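Local coordinates for E3 SUMO-protein ligase SIZ1 (Saccharomyces cerevisiae, PDB 3I2D), which acts as an E3 ligase that promotes SUMO attachment to septins and PCNA, working with the conjugating enzyme UBC9 through its SP-RING zinc finger, at residues 117-122 against 169-174. Residues are numbered along the deposited sequence; the frame is centred on the assembly and turned at random.
Sequences HRLYLF and ADLTPH
Asp170 pushes its carboxylate into a notch between Arg118 and Tyr120. The two side chains of the Arg118-Asp170 pair cross at about a right angle, with Asp170 OD1 over the centre of one face of the guanidinium. Arg118 NH1 and Asp170 OD2 are 2.8 Å apart, a salt bridge of charge alone, because OD2 lies well off the guanidinium plane and no N-H points at it. Across the notch Tyr120 offers its ring edge, CE1 coming 3.6 Å from Asp170 CG with the two planes 70° apart. A water joins Tyr120 OH to Asp170 OD2. With CG anti to the backbone N (chi1 -158°), the carboxylate also turns OD1 back to Thr172, whose OG1 donates to it at 2.7 Å.

That hydroxyl works both ways: Leu119 N donates to Thr172 OG1 at 2.6 Å, so a side chain takes up the ladder where the chain leaves the sheet. Before that the pairing is regular antiparallel, Leu121 and Ala169 exchanging both backbone bonds, and Leu171 N reaching Leu119 O at 2.9 Å. A valine at Thr172 would keep much of the bulk but would probably leave Leu119 N and Asp170 OD1 without their shared mate, and the carboxylate freer to turn.

On the other face the bumps are greasy. Leu171 drops its branch into the hollow between Leu119 and Leu121, its CG 4.3 Å from Leu121 CB and its CD1 against Leu119 CD1, while little Ala169 lies beside Leu121. Leu83 and Leu145, from strands 74-90 and 143-147, close over this patch. Here 169-170 forms the outermost strand of a PINIT-domain sheet, fastened to 117-125 by an apolar face turned to the domain's second sheet and a polar face where Asp170, probably ionised beside Arg118, is gripped by charge, hydroxyl and water together.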
loop_
_atom_site.group_PDB
_atom_site.type_symbol
_atom_site.label_atom_id
_atom_site.label_comp_id
_atom_site.label_asym_id
_atom_site.label_seq_id
_atom_site.Cartn_x
_atom_site.Cartn_y
_atom_site.Cartn_z
ATOM N N HIS A 117 -5.733 -8.158 12.457
ATOM C CA HIS A 117 -6.133 -6.822 12.868
ATOM C C HIS A 117 -5.103 -6.171 13.754
ATOM O O HIS A 117 -4.436 -6.841 14.539
ATOM C CB HIS A 117 -7.469 -6.873 13.589
ATOM C CG HIS A 117 -8.609 -7.230 12.696
ATOM N ND1 HIS A 117 -8.786 -8.501 12.191
ATOM C CD2 HIS A 117 -9.583 -6.464 12.148
ATOM C CE1 HIS A 117 -9.817 -8.500 11.365
ATOM N NE2 HIS A 117 -10.318 -7.277 11.319
ATOM N N ARG A 118 -4.972 -4.856 13.634
ATOM C CA ARG A 118 -3.981 -4.149 14.433
ATOM C C ARG A 118 -4.418 -2.734 14.752
ATOM O O ARG A 118 -5.204 -2.143 14.015
ATOM C CB ARG A 118 -2.650 -4.124 13.688
ATOM C CG ARG A 118 -2.295 -5.457 13.058
ATOM C CD ARG A 118 -0.938 -5.926 13.507
ATOM N NE ARG A 118 -0.830 -5.948 14.958
ATOM C CZ ARG A 118 0.308 -6.160 15.612
ATOM N NH1 ARG A 118 1.436 -6.371 14.939
ATOM N NH2 ARG A 118 0.324 -6.148 16.939
ATOM N N LEU A 119 -3.911 -2.191 15.854
ATOM C CA LEU A 119 -4.254 -0.833 16.270
ATOM C C LEU A 119 -3.168 0.139 15.792
ATOM O O LEU A 119 -2.064 0.163 16.332
ATOM C CB LEU A 119 -4.359 -0.773 17.786
ATOM C CG LEU A 119 -5.252 0.278 18.433
ATOM C CD1 LEU A 119 -4.506 0.793 19.643
ATOM C CD2 LEU A 119 -5.592 1.410 17.467
ATOM N N TYR A 120 -3.481 0.932 14.775
ATOM C CA TYR A 120 -2.513 1.869 14.227
ATOM C C TYR A 120 -2.770 3.302 14.660
ATOM O O TYR A 120 -3.912 3.742 14.777
ATOM C CB TYR A 120 -2.527 1.804 12.694
ATOM C CG TYR A 120 -1.767 0.645 12.093
ATOM C CD1 TYR A 120 -1.229 -0.364 12.897
ATOM C CD2 TYR A 120 -1.550 0.575 10.716
ATOM C CE1 TYR A 120 -0.490 -1.409 12.346
ATOM C CE2 TYR A 120 -0.814 -0.470 10.151
ATOM C CZ TYR A 120 -0.287 -1.451 10.973
ATOM O OH TYR A 120 0.454 -2.468 10.423
ATOM N N LEU A 121 -1.703 4.037 14.917
ATOM C CA LEU A 121 -1.878 5.423 15.270
ATOM C C LEU A 121 -1.432 6.209 14.036
ATOM O O LEU A 121 -0.363 5.949 13.473
ATOM C CB LEU A 121 -1.024 5.774 16.471
ATOM C CG LEU A 121 -1.114 7.227 16.917
ATOM C CD1 LEU A 121 -2.562 7.606 17.209
ATOM C CD2 LEU A 121 -0.224 7.403 18.134
ATOM N N PHE A 122 -2.280 7.127 13.588
ATOM C CA PHE A 122 -1.970 7.948 12.423
ATOM C C PHE A 122 -1.752 9.381 12.859
ATOM O O PHE A 122 -2.216 9.796 13.922
ATOM C CB PHE A 122 -3.115 7.943 11.399
ATOM C CG PHE A 122 -3.263 6.656 10.655
ATOM C CD1 PHE A 122 -3.772 5.527 11.284
ATOM C CD2 PHE A 122 -2.883 6.567 9.324
ATOM C CE1 PHE A 122 -3.898 4.341 10.604
ATOM C CE2 PHE A 122 -3.004 5.379 8.632
ATOM C CZ PHE A 122 -3.515 4.264 9.274
ATOM N N ALA A 169 1.955 4.074 13.460
ATOM C CA ALA A 169 2.647 3.334 14.501
ATOM C C ALA A 169 1.757 2.224 15.070
ATOM O O ALA A 169 0.610 2.456 15.417
ATOM C CB ALA A 169 3.080 4.285 15.601
ATOM N N ASP A 170 2.306 1.017 15.144
ATOM C CA ASP A 170 1.600 -0.153 15.659
ATOM C C ASP A 170 1.616 -0.155 17.186
ATOM O O ASP A 170 2.653 -0.456 17.783
ATOM C CB ASP A 170 2.303 -1.424 15.175
ATOM C CG ASP A 170 1.395 -2.645 15.194
ATOM O OD1 ASP A 170 0.452 -2.672 16.009
ATOM O OD2 ASP A 170 1.627 -3.584 14.399
ATOM N N LEU A 171 0.482 0.167 17.814
ATOM C CA LEU A 171 0.371 0.175 19.285
ATOM C C LEU A 171 0.032 -1.213 19.840
ATOM O O LEU A 171 0.337 -1.529 20.986
ATOM C CB LEU A 171 -0.752 1.109 19.759
ATOM C CG LEU A 171 -0.864 2.542 19.271
ATOM C CD1 LEU A 171 -2.141 3.152 19.815
ATOM C CD2 LEU A 171 0.332 3.323 19.718
ATOM N N THR A 172 -0.616 -2.018 19.007
ATOM C CA THR A 172 -1.093 -3.350 19.349
ATOM C C THR A 172 -0.323 -4.263 20.294
ATOM O O THR A 172 -0.894 -4.772 21.256
ATOM C CB THR A 172 -1.383 -4.117 18.089
ATOM O OG1 THR A 172 -1.917 -3.209 17.115
ATOM C CG2 THR A 172 -2.404 -5.195 18.367
ATOM N N PRO A 173 0.968 -4.497 20.038
ATOM C CA PRO A 173 1.701 -5.379 20.952
ATOM C C PRO A 173 1.911 -4.848 22.370
ATOM O O PRO A 173 2.481 -5.545 23.206
ATOM C CB PRO A 173 3.029 -5.609 20.224
ATOM C CG PRO A 173 3.225 -4.341 19.463
ATOM C CD PRO A 173 1.822 -4.085 18.909
ATOM N N HIS A 174 1.453 -3.635 22.655
ATOM C CA HIS A 174 1.643 -3.052 23.986
ATOM C C HIS A 174 0.348 -2.698 24.694
ATOM O O HIS A 174 0.358 -1.998 25.707
ATOM C CB HIS A 174 2.525 -1.807 23.890
ATOM C CG HIS A 174 3.805 -2.050 23.164
ATOM N ND1 HIS A 174 4.816 -2.826 23.688
ATOM C CD2 HIS A 174 4.202 -1.703 21.917
ATOM C CE1 HIS A 174 5.778 -2.951 22.791
ATOM N NE2 HIS A 174 5.429 -2.281 21.708
HETATM O O HOH W 1 1.988 -4.084 11.790
#